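Local coordinates for protein tryptophan--tRNA ligase (Pyrococcus horikoshii, PDB 3JXE) that joins L-tryptophan to its cognate tRNA at the expense of ATP, as a class I aminoacyl-tRNA synthetase, at residues F75-R80 and A200-E205; V106-Q111 and D148-F153; V244-S249 and P259-Y264. All blocks are in the same frame, centred on the assembly; numbering follows the deposited sequence.

How the interactions relate
All three contacts lie in the class I catalytic region. Interactions 1 and 2 are neighbours, with centres 8 Å apart. They share the mixed sheet of the Rossmann fold, where strand 75-80 is followed by 108-112 and then by the outermost strand 150-154. Both segments of interaction 2 fall in the chain between the two segments of interaction 1. Interaction 3 comes later in sequence. Its centre is about 29 Å from each of the other two, on the opposite side of the chain's centre. Interactions 1 and 3 both touch tryptophanyl-5'AMP. The first receives its indole and the third its adenine, so the ligand links the two, whose nearest atoms are about 7 Å apart.

Interaction 1. Residues F75-R80 and A200-E205; sequences FLYTGR and APTFFE. With TYM (tryptophanyl-5'AMP), chain E.
Tyr77 and Phe75 meet loop 200-205 without any hydrogen bond between the segments, and the CA of Tyr77 lies 7.2 Å from the CA of Pro201. Residues 75-80 form an inner strand of the Rossmann fold. Residues 200-202 are a 3-10 turn that follows helix 189-199. Pro201 covers one face of the Tyr77 ring in a CH-pi contact. Its CB stands 3.5 Å from the centroid of the Tyr77 ring, 15° off the ring normal. Thr202 CG2 packs more loosely against Tyr77 CD2, at 4.1 Å, while Thr202 OG1 is bonded to Ile199 O.

Phe75 uses its ring edge instead. Its CE1 is 3.6 Å from Pro201 O, which lies in the plane of the ring. CG of Phe75 sits between the backbone N and the carbonyl carbon (chi1 77°), and this swings the ring toward the turn. Glu205 runs past Phe75 in the opposite direction, with Glu205 CB 3.9 Å from Phe75 CD2. Glu205 OE2 is hydrogen-bonded to Tyr109 OH.

Pro201 thus backs the ring whose hydroxyl accepts the indole N-H. Gln198 O and Gln111 OE1 both lie at hydrogen-bonding distance from the Tyr77 hydroxyl, whose single proton they must share. The indole NE1 of tryptophanyl-5'AMP donates to Tyr77 OH over 2.7 Å, with an N-H...O angle of 162°.

Interaction 2. Residues V106-Q111 and D148-F153; sequences VNLYIQ and DKTFIF
Leu108 and Phe151 carry one of three nearly straight backbone bonds, from Phe151 N to Leu108 O over 2.7 Å. Ile110 N gives to Phe151 O at 2.8 Å, and Phe153 N gives to Ile110 O at 3.0 Å. A fourth, from Leu108 N to Lys149 O, is bent and weak. This is parallel beta pairing at the border of the Rossmann fold, where 150-153 belongs to the outermost strand of the sheet within this chain. The strand axes run 4.7 Å apart and only 12° from parallel.

Side chains leave the sheet on its two faces. Leu108, Ile110, Thr150 and Ile152 lie on one, against helices 88-104 and 126-141. There Ile110 and Ile152 lie side by side and point the same way, with Ile110 CD1 3.8 Å from Ile152 CG1. Thr150 CG2, anti to the backbone N, lies 3.9 Å from Ile110 CD1, while Thr150 OG1 is bonded to Gln101 NE2 and Asp146 O.

The other face holds Tyr109, Gln111, Phe151 and Phe153. Tyr109 CD2 comes up to the edge of the Phe151 ring, and the Tyr109 ring stacks on Phe204. Gln111 stretches past Phe153 to the ligand pocket, where its amide NE2 is bonded to Asn155 OD1 and Ile197 O, while OE1 meets the Tyr77 hydroxyl. CG of Phe153 sits between the backbone N and the carbonyl carbon (chi1 67°), which brings the ring back over strand 108-111. With an alanine here the ring would be gone, which would probably leave Gln111 CB and CG without the ring they pack on and cost Phe158 one of its two edge-to-face partners. Gln111 CA lies over one face of the Phe153 ring, 4.1 Å from its centroid.

Interaction 3. Residues V244-S249 and P259-Y264; sequences VPSLTS and PETAIY. With TYM (tryptophanyl-5'AMP), chain E.
Leu247 N donates to Thr261 O over 3.3 Å, the one hydrogen bond between these two loop segments. The N-H approaches in the carbonyl plane, on a lone pair of the oxygen, in a long but fairly straight bond (164°). Around it Thr261 is the main side chain. Its CB rests 3.7 Å from Ser246 CB. Its methyl CG2 lies 3.4 Å from Thr248 OG1 and also touches the Thr248 methyl, the two threonine side chains crossing at about a right angle. With Thr261 CG2 anti to the carbonyl carbon, OG1 falls between the backbone N and that carbon (chi1 55°), and it is bonded to Lys258 O. Leu247 CD1 adds a contact with Glu260 O at 3.9 Å.

The contact closes the loop that carries the KMSKS region, residues 253-257, a signature of class I synthetases. At the start of 244-249 the backbone reads the adenine of tryptophanyl-5'AMP. Val244 N gives a straight 2.8 Å bond to adenine N1, and the ligand's N6 gives a weak one to Val244 O.

Backbone bonds tie Val244 to Met254 and Ile263 to Ile88 of helix 88-104. Both segments lie in the loop between strand 237-241 and helix 269-277, whose Lys275 is bonded to Pro259 O and Ala262 O, while Trp306 of helix 301-311 packs on Val244, Leu247 and Ile263.

Interaction 1. Residues F75-R80 and A200-E205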
loop_
_atom_site.group_PDB
_atom_site.type_symbol
_atom_site.label_atom_id
_atom_site.label_comp_id
_atom_site.label_asym_id
_atom_site.label_seq_id
_atom_site.Cartn_x
_atom_site.Cartn_y
_atom_site.Cartn_z
ATOM N N PHE B 75 6.166 -20.774 -11.870
ATOM C CA PHE B 75 5.004 -20.683 -10.981
ATOM C C PHE B 75 3.818 -19.948 -11.606
ATOM O O PHE B 75 3.992 -19.120 -12.503
ATOM C CB PHE B 75 5.384 -20.099 -9.609
ATOM C CG PHE B 75 5.574 -18.606 -9.596
ATOM C CD1 PHE B 75 4.553 -17.769 -9.155
ATOM C CD2 PHE B 75 6.779 -18.035 -9.991
ATOM C CE1 PHE B 75 4.722 -16.386 -9.122
ATOM C CE2 PHE B 75 6.955 -16.653 -9.962
ATOM C CZ PHE B 75 5.925 -15.829 -9.524
ATOM N N LEU B 76 2.617 -20.261 -11.122
ATOM C CA LEU B 76 1.383 -19.690 -11.657
ATOM C C LEU B 76 0.801 -18.606 -10.759
ATOM O O LEU B 76 0.887 -18.686 -9.531
ATOM C CB LEU B 76 0.338 -20.786 -11.882
ATOM C CG LEU B 76 0.568 -21.794 -13.011
ATOM C CD1 LEU B 76 -0.281 -23.024 -12.774
ATOM C CD2 LEU B 76 0.263 -21.186 -14.376
ATOM N N TYR B 77 0.207 -17.598 -11.388
ATOM C CA TYR B 77 -0.469 -16.520 -10.675
ATOM C C TYR B 77 -1.683 -16.033 -11.452
ATOM O O TYR B 77 -1.592 -15.727 -12.638
ATOM C CB TYR B 77 0.505 -15.370 -10.369
ATOM C CG TYR B 77 -0.128 -14.009 -10.133
ATOM C CD1 TYR B 77 -1.066 -13.809 -9.116
ATOM C CD2 TYR B 77 0.236 -12.912 -10.913
ATOM C CE1 TYR B 77 -1.643 -12.559 -8.904
ATOM C CE2 TYR B 77 -0.327 -11.657 -10.702
ATOM C CZ TYR B 77 -1.264 -11.489 -9.698
ATOM O OH TYR B 77 -1.820 -10.249 -9.490
ATOM N N THR B 78 -2.821 -15.993 -10.767
ATOM C CA THR B 78 -4.044 -15.399 -11.294
ATOM C C THR B 78 -4.800 -14.757 -10.130
ATOM O O THR B 78 -4.425 -14.943 -8.972
ATOM C CB THR B 78 -4.918 -16.435 -12.054
ATOM O OG1 THR B 78 -5.941 -15.758 -12.795
ATOM C CG2 THR B 78 -5.557 -17.437 -11.097
ATOM N N GLY B 79 -5.847 -13.993 -10.431
ATOM C CA GLY B 79 -6.585 -13.281 -9.394
ATOM C C GLY B 79 -8.045 -13.019 -9.696
ATOM O O GLY B 79 -8.561 -13.419 -10.743
ATOM N N ARG B 80 -8.706 -12.339 -8.764
ATOM C CA ARG B 80 -10.132 -12.051 -8.856
ATOM C C ARG B 80 -10.490 -10.814 -8.035
ATOM O O ARG B 80 -10.084 -10.687 -6.878
ATOM C CB ARG B 80 -10.950 -13.274 -8.402
ATOM C CG ARG B 80 -12.383 -12.996 -7.944
ATOM C CD ARG B 80 -13.293 -12.588 -9.090
ATOM N NE ARG B 80 -14.544 -12.019 -8.594
ATOM C CZ ARG B 80 -15.425 -11.363 -9.344
ATOM N NH1 ARG B 80 -15.196 -11.170 -10.634
ATOM N NH2 ARG B 80 -16.532 -10.886 -8.795
ATOM N N ALA B 200 2.855 -7.003 -8.037
ATOM C CA ALA B 200 3.640 -7.576 -6.935
ATOM C C ALA B 200 3.716 -9.115 -6.860
ATOM O O ALA B 200 4.804 -9.654 -6.652
ATOM C CB ALA B 200 3.194 -6.987 -5.589
ATOM N N PRO B 201 2.577 -9.827 -7.016
ATOM C CA PRO B 201 2.635 -11.287 -6.917
ATOM C C PRO B 201 3.525 -12.002 -7.942
ATOM O O PRO B 201 3.768 -13.201 -7.800
ATOM C CB PRO B 201 1.173 -11.708 -7.100
ATOM C CG PRO B 201 0.387 -10.511 -6.718
ATOM C CD PRO B 201 1.191 -9.374 -7.239
ATOM N N THR B 202 4.009 -11.281 -8.953
ATOM C CA THR B 202 4.968 -11.854 -9.906
ATOM C C THR B 202 6.360 -11.996 -9.283
ATOM O O THR B 202 7.232 -12.664 -9.842
ATOM C CB THR B 202 5.072 -11.034 -11.214
ATOM O OG1 THR B 202 5.450 -9.686 -10.913
ATOM C CG2 THR B 202 3.751 -11.036 -11.966
ATOM N N PHE B 203 6.555 -11.368 -8.127
ATOM C CA PHE B 203 7.823 -11.432 -7.409
ATOM C C PHE B 203 7.734 -12.347 -6.184
ATOM O O PHE B 203 8.497 -12.186 -5.227
ATOM C CB PHE B 203 8.286 -10.030 -6.988
ATOM C CG PHE B 203 8.133 -8.980 -8.059
ATOM C CD1 PHE B 203 8.704 -9.153 -9.320
ATOM C CD2 PHE B 203 7.435 -7.806 -7.797
ATOM C CE1 PHE B 203 8.565 -8.180 -10.307
ATOM C CE2 PHE B 203 7.293 -6.825 -8.774
ATOM C CZ PHE B 203 7.858 -7.013 -10.033
ATOM N N PHE B 204 6.804 -13.301 -6.216
ATOM C CA PHE B 204 6.667 -14.275 -5.131
ATOM C C PHE B 204 7.835 -15.256 -5.112
ATOM O O PHE B 204 8.253 -15.718 -4.048
ATOM C CB PHE B 204 5.341 -15.037 -5.228
ATOM C CG PHE B 204 4.279 -14.548 -4.274
ATOM C CD1 PHE B 204 3.043 -14.122 -4.750
ATOM C CD2 PHE B 204 4.510 -14.527 -2.899
ATOM C CE1 PHE B 204 2.053 -13.674 -3.875
ATOM C CE2 PHE B 204 3.529 -14.079 -2.017
ATOM C CZ PHE B 204 2.298 -13.652 -2.505
ATOM N N GLU B 205 8.350 -15.570 -6.298
ATOM C CA GLU B 205 9.494 -16.466 -6.444
ATOM C C GLU B 205 10.501 -15.918 -7.454
ATOM O O GLU B 205 10.167 -15.054 -8.271
ATOM C CB GLU B 205 9.029 -17.864 -6.866
ATOM C CG GLU B 205 8.349 -18.666 -5.760
ATOM C CD GLU B 205 7.737 -19.964 -6.263
ATOM O OE1 GLU B 205 8.349 -20.623 -7.136
ATOM O OE2 GLU B 205 6.642 -20.329 -5.780
HETATM P P TYM E . -11.905 -9.684 -12.530
HETATM O O1P TYM E . -12.314 -9.998 -11.142
HETATM O O2P TYM E . -12.610 -8.621 -13.277
HETATM O "O5'" TYM E . -11.987 -11.027 -13.414
HETATM C "C5'" TYM E . -11.344 -12.221 -12.953
HETATM C "C4'" TYM E . -10.834 -13.066 -14.127
HETATM O "O4'" TYM E . -11.910 -13.262 -15.086
HETATM C "C1'" TYM E . -11.460 -12.803 -16.394
HETATM N N9 TYM E . -12.702 -12.320 -17.077
HETATM C C4 TYM E . -13.302 -12.915 -18.108
HETATM N N3 TYM E . -13.023 -14.014 -18.834
HETATM C C2 TYM E . -13.807 -14.386 -19.840
HETATM N N1 TYM E . -14.888 -13.692 -20.165
HETATM C C6 TYM E . -15.227 -12.585 -19.480
HETATM N N6 TYM E . -16.317 -11.901 -19.818
HETATM C C5 TYM E . -14.425 -12.168 -18.421
HETATM N N7 TYM E . -14.475 -11.149 -17.568
HETATM C C8 TYM E . -13.427 -11.248 -16.746
HETATM C "C2'" TYM E . -10.393 -11.755 -16.089
HETATM O "O2'" TYM E . -9.456 -11.682 -17.160
HETATM C "C3'" TYM E . -9.702 -12.353 -14.868
HETATM O "O3'" TYM E . -8.744 -13.341 -15.283
HETATM N NH3 TYM E . -8.118 -6.826 -11.105
HETATM C CA TYM E . -8.458 -8.212 -11.449
HETATM C CB TYM E . -8.069 -9.139 -10.297
HETATM C CG TYM E . -6.637 -9.730 -10.477
HETATM C CD2 TYM E . -6.175 -10.575 -11.481
HETATM C CE2 TYM E . -4.824 -10.845 -11.230
HETATM C CE3 TYM E . -6.798 -11.138 -12.592
HETATM C CD1 TYM E . -5.580 -9.518 -9.660
HETATM N NE1 TYM E . -4.445 -10.210 -10.123
HETATM C CZ2 TYM E . -4.110 -11.674 -12.086
HETATM C CZ3 TYM E . -6.075 -11.967 -13.452
HETATM C CH2 TYM E . -4.731 -12.235 -13.199
HETATM C C TYM E . -9.966 -8.335 -11.701
HETATM O O TYM E . -10.755 -7.551 -11.171
HETATM O OPP TYM E . -10.313 -9.366 -12.542
#

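Interaction 2. Residues V106-Q111 and D148-F153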
loop_
_atom_site.group_PDB
_atom_site.type_symbol
_atom_site.label_atom_id
_atom_site.label_comp_id
_atom_site.label_asym_id
_atom_site.label_seq_id
_atom_site.Cartn_x
_atom_site.Cartn_y
_atom_site.Cartn_z
ATOM N N VAL B 106 3.250 -27.141 -10.247
ATOM C CA VAL B 106 3.892 -25.911 -9.777
ATOM C C VAL B 106 3.044 -25.190 -8.727
ATOM O O VAL B 106 1.868 -25.514 -8.536
ATOM C CB VAL B 106 4.220 -24.943 -10.948
ATOM C CG1 VAL B 106 5.249 -25.559 -11.884
ATOM C CG2 VAL B 106 2.959 -24.557 -11.715
ATOM N N ASN B 107 3.653 -24.219 -8.049
ATOM C CA ASN B 107 2.952 -23.388 -7.072
ATOM C C ASN B 107 1.950 -22.436 -7.726
ATOM O O ASN B 107 2.110 -22.056 -8.890
ATOM C CB ASN B 107 3.951 -22.598 -6.225
ATOM C CG ASN B 107 4.776 -23.485 -5.315
ATOM O OD1 ASN B 107 4.238 -24.287 -4.544
ATOM N ND2 ASN B 107 6.093 -23.339 -5.392
ATOM N N LEU B 108 0.921 -22.058 -6.971
ATOM C CA LEU B 108 -0.120 -21.173 -7.478
ATOM C C LEU B 108 -0.457 -20.096 -6.461
ATOM O O LEU B 108 -0.759 -20.397 -5.307
ATOM C CB LEU B 108 -1.384 -21.966 -7.810
ATOM C CG LEU B 108 -2.296 -21.533 -8.966
ATOM C CD1 LEU B 108 -3.657 -22.169 -8.773
ATOM C CD2 LEU B 108 -2.451 -20.020 -9.121
ATOM N N TYR B 109 -0.408 -18.842 -6.900
ATOM C CA TYR B 109 -0.781 -17.716 -6.051
ATOM C C TYR B 109 -2.036 -17.041 -6.588
ATOM O O TYR B 109 -2.079 -16.616 -7.745
ATOM C CB TYR B 109 0.377 -16.724 -5.930
ATOM C CG TYR B 109 1.641 -17.347 -5.385
ATOM C CD1 TYR B 109 2.588 -17.908 -6.241
ATOM C CD2 TYR B 109 1.885 -17.388 -4.013
ATOM C CE1 TYR B 109 3.747 -18.490 -5.749
ATOM C CE2 TYR B 109 3.047 -17.964 -3.508
ATOM C CZ TYR B 109 3.971 -18.514 -4.384
ATOM O OH TYR B 109 5.123 -19.089 -3.897
ATOM N N ILE B 110 -3.064 -16.968 -5.747
ATOM C CA ILE B 110 -4.334 -16.372 -6.139
ATOM C C ILE B 110 -4.595 -15.106 -5.334
ATOM O O ILE B 110 -4.757 -15.154 -4.111
ATOM C CB ILE B 110 -5.510 -17.376 -6.030
ATOM C CG1 ILE B 110 -5.301 -18.536 -7.013
ATOM C CG2 ILE B 110 -6.841 -16.680 -6.312
ATOM C CD1 ILE B 110 -6.131 -19.773 -6.727
ATOM N N GLN B 111 -4.617 -13.977 -6.037
ATOM C CA GLN B 111 -4.814 -12.676 -5.412
ATOM C C GLN B 111 -6.277 -12.260 -5.461
ATOM O O GLN B 111 -6.886 -12.220 -6.530
ATOM C CB GLN B 111 -3.941 -11.615 -6.084
ATOM C CG GLN B 111 -3.987 -10.251 -5.402
ATOM C CD GLN B 111 -3.243 -9.182 -6.172
ATOM O OE1 GLN B 111 -3.304 -9.125 -7.404
ATOM N NE2 GLN B 111 -2.538 -8.319 -5.447
ATOM N N ASP B 148 -1.561 -27.941 -1.174
ATOM C CA ASP B 148 -0.233 -27.682 -0.625
ATOM C C ASP B 148 0.647 -26.857 -1.563
ATOM O O ASP B 148 1.715 -26.380 -1.168
ATOM C CB ASP B 148 0.452 -29.003 -0.265
ATOM C CG ASP B 148 -0.219 -29.711 0.904
ATOM O OD1 ASP B 148 -0.675 -29.024 1.852
ATOM O OD2 ASP B 148 -0.284 -30.960 0.876
ATOM N N LYS B 149 0.191 -26.689 -2.800
ATOM C CA LYS B 149 0.901 -25.873 -3.780
ATOM C C LYS B 149 0.049 -24.705 -4.287
ATOM O O LYS B 149 0.209 -24.255 -5.425
ATOM C CB LYS B 149 1.408 -26.741 -4.937
ATOM C CG LYS B 149 2.584 -27.637 -4.557
ATOM C CD LYS B 149 3.303 -28.205 -5.777
ATOM C CE LYS B 149 2.558 -29.392 -6.374
ATOM N NZ LYS B 149 3.412 -30.147 -7.332
ATOM N N THR B 150 -0.846 -24.213 -3.430
ATOM C CA THR B 150 -1.704 -23.076 -3.763
ATOM C C THR B 150 -1.883 -22.149 -2.562
ATOM O O THR B 150 -2.156 -22.602 -1.450
ATOM C CB THR B 150 -3.090 -23.526 -4.305
ATOM O OG1 THR B 150 -2.912 -24.459 -5.381
ATOM C CG2 THR B 150 -3.895 -22.335 -4.815
ATOM N N PHE B 151 -1.715 -20.851 -2.801
ATOM C CA PHE B 151 -1.921 -19.831 -1.781
ATOM C C PHE B 151 -2.950 -18.809 -2.255
ATOM O O PHE B 151 -2.744 -18.115 -3.253
ATOM C CB PHE B 151 -0.591 -19.153 -1.426
ATOM C CG PHE B 151 -0.701 -18.079 -0.368
ATOM C CD1 PHE B 151 -0.049 -16.863 -0.533
ATOM C CD2 PHE B 151 -1.443 -18.286 0.791
ATOM C CE1 PHE B 151 -0.132 -15.868 0.440
ATOM C CE2 PHE B 151 -1.536 -17.296 1.769
ATOM C CZ PHE B 151 -0.877 -16.087 1.593
ATOM N N ILE B 152 -4.067 -18.744 -1.538
ATOM C CA ILE B 152 -5.115 -17.771 -1.817
ATOM C C ILE B 152 -5.098 -16.716 -0.717
ATOM O O ILE B 152 -5.288 -17.028 0.460
ATOM C CB ILE B 152 -6.514 -18.433 -1.913
ATOM C CG1 ILE B 152 -6.519 -19.516 -3.000
ATOM C CG2 ILE B 152 -7.582 -17.380 -2.196
ATOM C CD1 ILE B 152 -7.752 -20.409 -2.998
ATOM N N PHE B 153 -4.855 -15.471 -1.112
ATOM C CA PHE B 153 -4.739 -14.373 -0.159
ATOM C C PHE B 153 -5.601 -13.172 -0.532
ATOM O O PHE B 153 -6.023 -13.018 -1.682
ATOM C CB PHE B 153 -3.275 -13.952 0.008
ATOM C CG PHE B 153 -2.672 -13.337 -1.223
ATOM C CD1 PHE B 153 -2.590 -11.955 -1.353
ATOM C CD2 PHE B 153 -2.175 -14.138 -2.248
ATOM C CE1 PHE B 153 -2.033 -11.381 -2.486
ATOM C CE2 PHE B 153 -1.616 -13.571 -3.386
ATOM C CZ PHE B 153 -1.541 -12.190 -3.504
#

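Interaction 3. Residues V244-S249 and P259-Y264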
loop_
_atom_site.group_PDB
_atom_site.type_symbol
_atom_site.label_atom_id
_atom_site.label_comp_id
_atom_site.label_asym_id
_atom_site.label_seq_id
_atom_site.Cartn_x
_atom_site.Cartn_y
_atom_site.Cartn_z
ATOM N N VAL B 244 -15.973 -14.274 -22.726
ATOM C CA VAL B 244 -17.248 -14.965 -22.850
ATOM C C VAL B 244 -18.320 -13.899 -23.079
ATOM O O VAL B 244 -18.493 -13.008 -22.244
ATOM C CB VAL B 244 -17.580 -15.795 -21.590
ATOM C CG1 VAL B 244 -18.838 -16.626 -21.806
ATOM C CG2 VAL B 244 -16.416 -16.693 -21.219
ATOM N N PRO B 245 -19.028 -13.975 -24.221
ATOM C CA PRO B 245 -20.045 -12.971 -24.538
ATOM C C PRO B 245 -21.309 -13.143 -23.697
ATOM O O PRO B 245 -21.560 -14.233 -23.177
ATOM C CB PRO B 245 -20.346 -13.237 -26.015
ATOM C CG PRO B 245 -20.051 -14.681 -26.203
ATOM C CD PRO B 245 -18.916 -15.002 -25.275
ATOM N N SER B 246 -22.087 -12.072 -23.560
ATOM C CA SER B 246 -23.368 -12.140 -22.863
ATOM C C SER B 246 -24.416 -12.803 -23.755
ATOM O O SER B 246 -24.199 -12.963 -24.960
ATOM C CB SER B 246 -23.824 -10.747 -22.420
ATOM O OG SER B 246 -24.218 -9.948 -23.523
ATOM N N LEU B 247 -25.543 -13.190 -23.158
ATOM C CA LEU B 247 -26.624 -13.873 -23.872
ATOM C C LEU B 247 -27.135 -13.103 -25.089
ATOM O O LEU B 247 -27.108 -13.619 -26.210
ATOM C CB LEU B 247 -27.790 -14.171 -22.925
ATOM C CG LEU B 247 -27.719 -15.440 -22.075
ATOM C CD1 LEU B 247 -28.684 -15.349 -20.902
ATOM C CD2 LEU B 247 -27.999 -16.685 -22.915
ATOM N N THR B 248 -27.591 -11.874 -24.863
ATOM C CA THR B 248 -28.215 -11.078 -25.918
ATOM C C THR B 248 -27.187 -10.446 -26.854
ATOM O O THR B 248 -27.203 -10.695 -28.062
ATOM C CB THR B 248 -29.140 -9.975 -25.342
ATOM O OG1 THR B 248 -28.381 -9.106 -24.494
ATOM C CG2 THR B 248 -30.291 -10.590 -24.543
ATOM N N SER B 249 -26.288 -9.646 -26.286
ATOM C CA SER B 249 -25.349 -8.839 -27.065
ATOM C C SER B 249 -24.132 -9.622 -27.568
ATOM O O SER B 249 -23.720 -10.617 -26.965
ATOM C CB SER B 249 -24.900 -7.619 -26.251
ATOM O OG SER B 249 -24.127 -6.731 -27.038
ATOM N N PRO B 259 -27.001 -8.448 -15.023
ATOM C CA PRO B 259 -27.181 -9.785 -14.449
ATOM C C PRO B 259 -28.101 -10.700 -15.262
ATOM O O PRO B 259 -27.966 -11.924 -15.192
ATOM C CB PRO B 259 -27.798 -9.500 -13.074
ATOM C CG PRO B 259 -28.411 -8.155 -13.198
ATOM C CD PRO B 259 -27.524 -7.399 -14.129
ATOM N N GLU B 260 -29.017 -10.108 -16.027
ATOM C CA GLU B 260 -29.992 -10.873 -16.802
ATOM C C GLU B 260 -29.365 -11.578 -18.009
ATOM O O GLU B 260 -29.948 -12.517 -18.555
ATOM C CB GLU B 260 -31.151 -9.974 -17.241
ATOM C CG GLU B 260 -32.477 -10.719 -17.418
ATOM C CD GLU B 260 -33.652 -9.801 -17.746
ATOM O OE1 GLU B 260 -33.459 -8.563 -17.828
ATOM O OE2 GLU B 260 -34.778 -10.327 -17.928
ATOM N N THR B 261 -28.180 -11.128 -18.415
ATOM C CA THR B 261 -27.458 -11.731 -19.539
ATOM C C THR B 261 -26.203 -12.481 -19.081
ATOM O O THR B 261 -25.378 -12.900 -19.900
ATOM C CB THR B 261 -27.078 -10.678 -20.607
ATOM O OG1 THR B 261 -26.330 -9.616 -19.999
ATOM C CG2 THR B 261 -28.325 -10.110 -21.275
ATOM N N ALA B 262 -26.074 -12.653 -17.768
ATOM C CA ALA B 262 -24.930 -13.337 -17.180
ATOM C C ALA B 262 -25.352 -14.594 -16.425
ATOM O O ALA B 262 -26.352 -14.592 -15.704
ATOM C CB ALA B 262 -24.174 -12.393 -16.256
ATOM N N ILE B 263 -24.582 -15.665 -16.600
ATOM C CA ILE B 263 -24.781 -16.888 -15.832
ATOM C C ILE B 263 -23.812 -16.901 -14.656
ATOM O O ILE B 263 -22.615 -17.152 -14.823
ATOM C CB ILE B 263 -24.599 -18.171 -16.694
ATOM C CG1 ILE B 263 -25.469 -18.127 -17.959
ATOM C CG2 ILE B 263 -24.877 -19.426 -15.866
ATOM C CD1 ILE B 263 -26.982 -18.069 -17.724
ATOM N N TYR B 264 -24.338 -16.612 -13.471
ATOM C CA TYR B 264 -23.546 -16.628 -12.249
ATOM C C TYR B 264 -23.284 -18.056 -11.792
ATOM O O TYR B 264 -24.116 -18.943 -11.993
ATOM C CB TYR B 264 -24.252 -15.841 -11.145
ATOM C CG TYR B 264 -24.370 -14.363 -11.432
ATOM C CD1 TYR B 264 -25.520 -13.836 -12.020
ATOM C CD2 TYR B 264 -23.331 -13.490 -11.117
ATOM C CE1 TYR B 264 -25.632 -12.474 -12.286
ATOM C CE2 TYR B 264 -23.432 -12.128 -11.378
ATOM C CZ TYR B 264 -24.583 -11.628 -11.962
ATOM O OH TYR B 264 -24.681 -10.281 -12.219
HETATM P P TYM E . -11.905 -9.684 -12.530
HETATM O O1P TYM E . -12.314 -9.998 -11.142
HETATM O O2P TYM E . -12.610 -8.621 -13.277
HETATM O "O5'" TYM E . -11.987 -11.027 -13.414
HETATM C "C5'" TYM E . -11.344 -12.221 -12.953
HETATM C "C4'" TYM E . -10.834 -13.066 -14.127
HETATM O "O4'" TYM E . -11.910 -13.262 -15.086
HETATM C "C1'" TYM E . -11.460 -12.803 -16.394
HETATM N N9 TYM E . -12.702 -12.320 -17.077
HETATM C C4 TYM E . -13.302 -12.915 -18.108
HETATM N N3 TYM E . -13.023 -14.014 -18.834
HETATM C C2 TYM E . -13.807 -14.386 -19.840
HETATM N N1 TYM E . -14.888 -13.692 -20.165
HETATM C C6 TYM E . -15.227 -12.585 -19.480
HETATM N N6 TYM E . -16.317 -11.901 -19.818
HETATM C C5 TYM E . -14.425 -12.168 -18.421
HETATM N N7 TYM E . -14.475 -11.149 -17.568
HETATM C C8 TYM E . -13.427 -11.248 -16.746
HETATM C "C2'" TYM E . -10.393 -11.755 -16.089
HETATM O "O2'" TYM E . -9.456 -11.682 -17.160
HETATM C "C3'" TYM E . -9.702 -12.353 -14.868
HETATM O "O3'" TYM E . -8.744 -13.341 -15.283
HETATM N NH3 TYM E . -8.118 -6.826 -11.105
HETATM C CA TYM E . -8.458 -8.212 -11.449
HETATM C CB TYM E . -8.069 -9.139 -10.297
HETATM C CG TYM E . -6.637 -9.730 -10.477
HETATM C CD2 TYM E . -6.175 -10.575 -11.481
HETATM C CE2 TYM E . -4.824 -10.845 -11.230
HETATM C CE3 TYM E . -6.798 -11.138 -12.592
HETATM C CD1 TYM E . -5.580 -9.518 -9.660
HETATM N NE1 TYM E . -4.445 -10.210 -10.123
HETATM C CZ2 TYM E . -4.110 -11.674 -12.086
HETATM C CZ3 TYM E . -6.075 -11.967 -13.452
HETATM C CH2 TYM E . -4.731 -12.235 -13.199
HETATM C C TYM E . -9.966 -8.335 -11.701
HETATM O O TYM E . -10.755 -7.551 -11.171
HETATM O OPP TYM E . -10.313 -9.366 -12.542
#